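Local coordinates for protein Phosphoglucosamine/phosphogalactosamine mutase (Sulfolobus tokodaii, PDB 2F7L) that interconverts the 6-phosphates and 1-phosphates of glucosamine and galactosamine, a magnesium-dependent step on the way to UDP-N-acetylglucosamine and UDP-N-acetylgalactosamine, at residues R11-V14 with N15-L18; S97-P100 with A101-G105; S267-A270 with S271-N274. All coordinates share one frame; numbering follows the deposited sequence.

Interaction 1 (R11-V14 with N15-L18); sequences RGIV and NKEL
I13 is held at both ends of its backbone by the turn that follows it. Its N-H points almost straight at OE1 of E17 (I13 N to E17 OE1 2.9 Å, 174°), meeting the oxygen from above the carboxylate plane. E17 reaches this amide because CG lies beside its own backbone N (chi1 -47°) and the chain then runs extended, a span that a glutamate has the length to cover. I13 O accepts three bonds, from the amides of K16, E17 and L18; only the one from E17 N, at 3.2 Å, lies in the carbonyl plane. K16 runs alongside I13, while CB of L18 sits 3.8 Å from G12 O. Behind this shell, N15 takes a left-handed backbone conformation, which asparagine tolerates well, and its N bonds to L18 O at 2.8 Å. Glycine fits at position 12, where a side chain would point toward E17 and L18. L18 turns inward, against V23 and L53. The whole is a tight backbone turn at the edge of the domain I sheet of the phosphohexose mutases, where strand 10-13 ends and the chain reverses into helix 20-34.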
loop_
_atom_site.group_PDB
_atom_site.type_symbol
_atom_site.label_atom_id
_atom_site.label_comp_id
_atom_site.label_asym_id
_atom_site.label_seq_id
_atom_site.Cartn_x
_atom_site.Cartn_y
_atom_site.Cartn_z
ATOM N N ARG A 11 -6.297 4.791 -13.634
ATOM C CA ARG A 11 -5.703 6.094 -13.343
ATOM C C ARG A 11 -5.057 6.813 -14.523
ATOM O O ARG A 11 -4.776 6.225 -15.556
ATOM C CB ARG A 11 -4.687 5.965 -12.209
ATOM C CG ARG A 11 -3.612 4.965 -12.465
ATOM C CD ARG A 11 -2.796 4.687 -11.199
ATOM N NE ARG A 11 -3.604 4.279 -10.047
ATOM C CZ ARG A 11 -3.099 3.897 -8.873
ATOM N NH1 ARG A 11 -1.783 3.867 -8.685
ATOM N NH2 ARG A 11 -3.909 3.559 -7.874
ATOM N N GLY A 12 -4.823 8.103 -14.370
ATOM C CA GLY A 12 -4.218 8.852 -15.448
ATOM C C GLY A 12 -4.150 10.303 -15.051
ATOM O O GLY A 12 -4.639 10.670 -13.986
ATOM N N ILE A 13 -3.540 11.125 -15.893
ATOM C CA ILE A 13 -3.439 12.535 -15.596
ATOM C C ILE A 13 -4.843 13.095 -15.634
ATOM O O ILE A 13 -5.580 12.917 -16.608
ATOM C CB ILE A 13 -2.536 13.238 -16.609
ATOM C CG1 ILE A 13 -1.098 12.769 -16.384
ATOM C CG2 ILE A 13 -2.623 14.752 -16.454
ATOM C CD1 ILE A 13 -0.205 13.098 -17.520
ATOM N N VAL A 14 -5.218 13.764 -14.558
ATOM C CA VAL A 14 -6.554 14.300 -14.450
ATOM C C VAL A 14 -6.868 15.358 -15.500
ATOM O O VAL A 14 -6.059 16.236 -15.788
ATOM C CB VAL A 14 -6.806 14.848 -13.022
ATOM C CG1 VAL A 14 -6.458 16.328 -12.952
ATOM C CG2 VAL A 14 -8.250 14.563 -12.615
ATOM N N ASN A 15 -8.069 15.233 -16.059
ATOM C CA ASN A 15 -8.611 16.096 -17.093
ATOM C C ASN A 15 -7.883 16.004 -18.418
ATOM O O ASN A 15 -7.926 16.931 -19.221
ATOM C CB ASN A 15 -8.675 17.546 -16.623
ATOM C CG ASN A 15 -10.066 18.135 -16.776
ATOM O OD1 ASN A 15 -11.028 17.401 -17.012
ATOM N ND2 ASN A 15 -10.185 19.450 -16.629
ATOM N N LYS A 16 -7.215 14.884 -18.651
ATOM C CA LYS A 16 -6.532 14.662 -19.916
ATOM C C LYS A 16 -6.762 13.230 -20.350
ATOM O O LYS A 16 -7.489 12.983 -21.302
ATOM C CB LYS A 16 -5.043 14.966 -19.814
ATOM C CG LYS A 16 -4.763 16.401 -20.152
ATOM C CD LYS A 16 -3.598 16.551 -21.094
ATOM C CE LYS A 16 -2.308 16.522 -20.324
ATOM N NZ LYS A 16 -2.216 15.266 -19.518
ATOM N N GLU A 17 -6.166 12.287 -19.642
ATOM C CA GLU A 17 -6.358 10.895 -19.962
ATOM C C GLU A 17 -7.538 10.489 -19.094
ATOM O O GLU A 17 -8.504 9.901 -19.581
ATOM C CB GLU A 17 -5.087 10.129 -19.614
ATOM C CG GLU A 17 -3.848 10.857 -20.155
ATOM C CD GLU A 17 -2.524 10.446 -19.501
ATOM O OE1 GLU A 17 -2.508 9.930 -18.350
ATOM O OE2 GLU A 17 -1.484 10.676 -20.156
ATOM N N LEU A 18 -7.473 10.817 -17.804
ATOM C CA LEU A 18 -8.574 10.503 -16.898
ATOM C C LEU A 18 -9.491 11.709 -17.050
ATOM O O LEU A 18 -9.329 12.714 -16.377
ATOM C CB LEU A 18 -8.092 10.393 -15.436
ATOM C CG LEU A 18 -9.102 9.787 -14.449
ATOM C CD1 LEU A 18 -8.993 8.283 -14.522
ATOM C CD2 LEU A 18 -8.846 10.243 -13.033
#

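Interaction 2 (S97-P100 with A101-G105); sequences SHNP and APYNG
P100 and Y103 are joined by the one backbone hydrogen bond between the two segments, from Y103 N to P100 O (3.1 Å, 163°), with the donor standing above the carbonyl plane. It closes a type I beta turn whose corners are A101 and P102; the backbone phi that proline imposes is compatible with the third position. Apolar contacts line the same turn. CD of P100 lies 3.9 Å from CD2 of Y103, the two side chains running side by side, and CB of P100 lies 3.8 Å from CD of P102. This turn carries the chain from the Ser-His-Asn-Pro loop, the signature of the phosphohexose mutases, into strand 103-109; S97 of that loop is, by similarity, the serine phosphorylated during catalysis. Contacts of flat groups centre on N99. Its amide comes over one face of the Y103 ring, ND2 3.4 Å from Y103 CG, with the two planes 66° apart. CG of N99 lies beside the backbone N (chi1 -74°), which directs the amide at the tyrosine, while OD1 stands over the rim of the H98 ring. Among the polar contacts of the loop, S97 OG makes a weak hydrogen bond with H98 ND1 (3.3 Å) and an ordinary one with D8 OD2, and the guanidinium of R47 binds the carbonyls of S97, N99 and P100.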
loop_
_atom_site.group_PDB
_atom_site.type_symbol
_atom_site.label_atom_id
_atom_site.label_comp_id
_atom_site.label_asym_id
_atom_site.label_seq_id
_atom_site.Cartn_x
_atom_site.Cartn_y
_atom_site.Cartn_z
ATOM N N SER A 97 -3.228 6.696 -5.732
ATOM C CA SER A 97 -2.291 6.067 -4.811
ATOM C C SER A 97 -1.029 6.908 -4.525
ATOM O O SER A 97 -1.077 7.897 -3.774
ATOM C CB SER A 97 -1.911 4.673 -5.356
ATOM O OG SER A 97 -1.366 3.816 -4.348
ATOM N N HIS A 98 0.084 6.513 -5.143
ATOM C CA HIS A 98 1.394 7.157 -4.960
ATOM C C HIS A 98 1.827 8.053 -6.140
ATOM O O HIS A 98 2.776 8.848 -6.007
ATOM C CB HIS A 98 2.447 6.068 -4.802
ATOM C CG HIS A 98 2.433 5.096 -5.939
ATOM N ND1 HIS A 98 1.506 4.077 -6.032
ATOM C CD2 HIS A 98 3.139 5.066 -7.095
ATOM C CE1 HIS A 98 1.642 3.466 -7.195
ATOM N NE2 HIS A 98 2.625 4.048 -7.860
ATOM N N ASN A 99 1.167 7.885 -7.291
ATOM C CA ASN A 99 1.477 8.648 -8.500
ATOM C C ASN A 99 1.675 10.129 -8.218
ATOM O O ASN A 99 1.101 10.673 -7.284
ATOM C CB ASN A 99 0.345 8.522 -9.520
ATOM C CG ASN A 99 0.305 7.183 -10.191
ATOM O OD1 ASN A 99 0.442 6.142 -9.548
ATOM N ND2 ASN A 99 0.096 7.195 -11.499
ATOM N N PRO A 100 2.485 10.800 -9.046
ATOM C CA PRO A 100 2.783 12.226 -8.934
ATOM C C PRO A 100 1.476 13.014 -8.906
ATOM O O PRO A 100 0.410 12.483 -9.254
ATOM C CB PRO A 100 3.586 12.507 -10.193
ATOM C CG PRO A 100 4.274 11.243 -10.430
ATOM C CD PRO A 100 3.221 10.210 -10.174
ATOM N N ALA A 101 1.582 14.282 -8.519
ATOM C CA ALA A 101 0.449 15.187 -8.389
ATOM C C ALA A 101 -0.551 15.317 -9.532
ATOM O O ALA A 101 -1.757 15.479 -9.297
ATOM C CB ALA A 101 0.959 16.563 -8.042
ATOM N N PRO A 102 -0.081 15.263 -10.779
ATOM C CA PRO A 102 -1.093 15.412 -11.831
ATOM C C PRO A 102 -2.011 14.215 -12.091
ATOM O O PRO A 102 -2.950 14.308 -12.884
ATOM C CB PRO A 102 -0.262 15.852 -13.051
ATOM C CG PRO A 102 1.055 15.218 -12.802
ATOM C CD PRO A 102 1.285 15.368 -11.321
ATOM N N TYR A 103 -1.763 13.113 -11.398
ATOM C CA TYR A 103 -2.577 11.918 -11.567
ATOM C C TYR A 103 -3.745 11.808 -10.594
ATOM O O TYR A 103 -3.756 12.423 -9.523
ATOM C CB TYR A 103 -1.722 10.661 -11.375
ATOM C CG TYR A 103 -0.777 10.374 -12.495
ATOM C CD1 TYR A 103 -1.042 9.363 -13.415
ATOM C CD2 TYR A 103 0.369 11.152 -12.672
ATOM C CE1 TYR A 103 -0.184 9.136 -14.497
ATOM C CE2 TYR A 103 1.230 10.939 -13.752
ATOM C CZ TYR A 103 0.947 9.934 -14.663
ATOM O OH TYR A 103 1.780 9.765 -15.750
ATOM N N ASN A 104 -4.724 11.003 -10.986
ATOM C CA ASN A 104 -5.865 10.686 -10.150
ATOM C C ASN A 104 -6.462 9.431 -10.757
ATOM O O ASN A 104 -6.110 9.079 -11.868
ATOM C CB ASN A 104 -6.867 11.822 -10.103
ATOM C CG ASN A 104 -7.563 11.906 -8.750
ATOM O OD1 ASN A 104 -8.058 12.964 -8.348
ATOM N ND2 ASN A 104 -7.604 10.791 -8.048
ATOM N N GLY A 105 -7.325 8.733 -10.039
ATOM C CA GLY A 105 -7.888 7.522 -10.596
ATOM C C GLY A 105 -9.084 6.958 -9.860
ATOM O O GLY A 105 -9.682 7.604 -8.999
#

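Interaction 3 (S267-A270 with S271-N274); sequences SYWA and SVKN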
loop_
_atom_site.group_PDB
_atom_site.type_symbol
_atom_site.label_atom_id
_atom_site.label_comp_id
_atom_site.label_asym_id
_atom_site.label_seq_id
_atom_site.Cartn_x
_atom_site.Cartn_y
_atom_site.Cartn_z
ATOM N N SER A 267 5.520 -7.441 11.699
ATOM C CA SER A 267 5.081 -8.809 11.472
ATOM C C SER A 267 5.390 -9.591 12.760
ATOM O O SER A 267 4.692 -10.527 13.146
ATOM C CB SER A 267 5.837 -9.388 10.275
ATOM O OG SER A 267 5.064 -10.386 9.638
ATOM N N TYR A 268 6.446 -9.175 13.435
ATOM C CA TYR A 268 6.850 -9.805 14.680
ATOM C C TYR A 268 5.822 -9.539 15.791
ATOM O O TYR A 268 5.222 -10.465 16.350
ATOM C CB TYR A 268 8.219 -9.263 15.090
ATOM C CG TYR A 268 8.592 -9.584 16.503
ATOM C CD1 TYR A 268 8.734 -10.909 16.919
ATOM C CD2 TYR A 268 8.770 -8.566 17.442
ATOM C CE1 TYR A 268 9.044 -11.214 18.242
ATOM C CE2 TYR A 268 9.078 -8.861 18.770
ATOM C CZ TYR A 268 9.212 -10.187 19.162
ATOM O OH TYR A 268 9.495 -10.485 20.473
ATOM N N TRP A 269 5.641 -8.264 16.108
ATOM C CA TRP A 269 4.706 -7.849 17.135
ATOM C C TRP A 269 3.337 -8.510 16.977
ATOM O O TRP A 269 2.672 -8.821 17.963
ATOM C CB TRP A 269 4.552 -6.333 17.087
ATOM C CG TRP A 269 3.921 -5.783 18.304
ATOM C CD1 TRP A 269 2.884 -4.901 18.365
ATOM C CD2 TRP A 269 4.307 -6.045 19.655
ATOM N NE1 TRP A 269 2.599 -4.593 19.675
ATOM C CE2 TRP A 269 3.460 -5.280 20.488
ATOM C CE3 TRP A 269 5.289 -6.853 20.246
ATOM C CZ2 TRP A 269 3.567 -5.297 21.879
ATOM C CZ3 TRP A 269 5.392 -6.869 21.631
ATOM C CH2 TRP A 269 4.536 -6.095 22.429
ATOM N N ALA A 270 2.917 -8.723 15.736
ATOM C CA ALA A 270 1.618 -9.335 15.484
ATOM C C ALA A 270 1.513 -10.734 16.092
ATOM O O ALA A 270 0.428 -11.140 16.522
ATOM C CB ALA A 270 1.335 -9.392 13.991
ATOM N N SER A 271 2.627 -11.467 16.122
ATOM C CA SER A 271 2.648 -12.816 16.705
ATOM C C SER A 271 2.586 -12.724 18.232
ATOM O O SER A 271 2.001 -13.579 18.898
ATOM C CB SER A 271 3.923 -13.557 16.312
ATOM O OG SER A 271 5.047 -12.895 16.868
ATOM N N VAL A 272 3.206 -11.689 18.778
ATOM C CA VAL A 272 3.199 -11.478 20.215
ATOM C C VAL A 272 1.774 -11.194 20.687
ATOM O O VAL A 272 1.399 -11.584 21.789
ATOM C CB VAL A 272 4.107 -10.290 20.607
ATOM C CG1 VAL A 272 3.949 -9.969 22.078
ATOM C CG2 VAL A 272 5.568 -10.622 20.283
ATOM N N LYS A 273 0.982 -10.522 19.849
ATOM C CA LYS A 273 -0.409 -10.197 20.182
ATOM C C LYS A 273 -1.379 -11.342 19.869
ATOM O O LYS A 273 -2.557 -11.276 20.210
ATOM C CB LYS A 273 -0.874 -8.967 19.395
ATOM C CG LYS A 273 -0.085 -7.697 19.609
ATOM C CD LYS A 273 -0.580 -6.606 18.656
ATOM C CE LYS A 273 -1.918 -6.011 19.060
ATOM N NZ LYS A 273 -1.767 -5.128 20.224
ATOM N N ASN A 274 -0.904 -12.378 19.194
ATOM C CA ASN A 274 -1.780 -13.492 18.852
ATOM C C ASN A 274 -1.059 -14.828 18.834
ATOM O O ASN A 274 -0.884 -15.427 17.768
ATOM C CB ASN A 274 -2.429 -13.264 17.484
ATOM C CG ASN A 274 -3.237 -11.984 17.429
ATOM O OD1 ASN A 274 -2.710 -10.908 17.118
ATOM N ND2 ASN A 274 -4.523 -12.087 17.748
#
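Around the C-terminal end of helix 259-272, in the alpha/beta/alpha domain III, side chains four residues apart pair through two CH-pi contacts. In the first, V272 sets CG2 over one face of the Y268 ring, toward its rim, 4.2 Å from the centroid. The other branch of the same valine, CG1, stands anti to its backbone N (chi1 173°), which brings it against the six-membered ring of W269. In the second, K273 lays CG over the five-membered ring of W269, 4.3 Å from the centroid and 16° off the normal; the long aliphatic part of a lysine can cover an indole while its amine travels on. That amine and W269 NE1 converge on the same partner, OE2 of E351 on helix 342-356, by a salt bridge and a hydrogen bond respectively. An alanine in place of W269 is likely to leave the E351 carboxylate without one of these two donors and to open a gap against L352 and beneath the methylenes of K273. Along the backbone, Y268 O receives S271 N at 2.8 Å and, weakly, V272 N; the serine hydroxyl also turns back to it, a common habit of serine in helices, although the modelled separation is too short to be relied on at this resolution. The next carbonyl, W269 O, takes K273 N at 3.1 Å, tilted 15° from the carbonyl plane.

Overall arrangement
Interactions 1 and 2 are neighbours, their centres 9 Å apart, and are joined through adjacent antiparallel strands of the domain I sheet: V14 N lies 2.9 Å from P102 O and G12 N 3.0 Å from N104 O. Side chains connect them too, since R11 NH1 makes a weak hydrogen bond with N99 OD1. R11 also comes within about 3 Å of the side chain of S97, and about 6 Å from that of D243, which by similarity binds magnesium; both contacts therefore probably border the active site. Interaction 3, in domain III, is remote, its centre about 41 Å from that of interaction 1 and 33 Å from that of interaction 2, across the chain's centre.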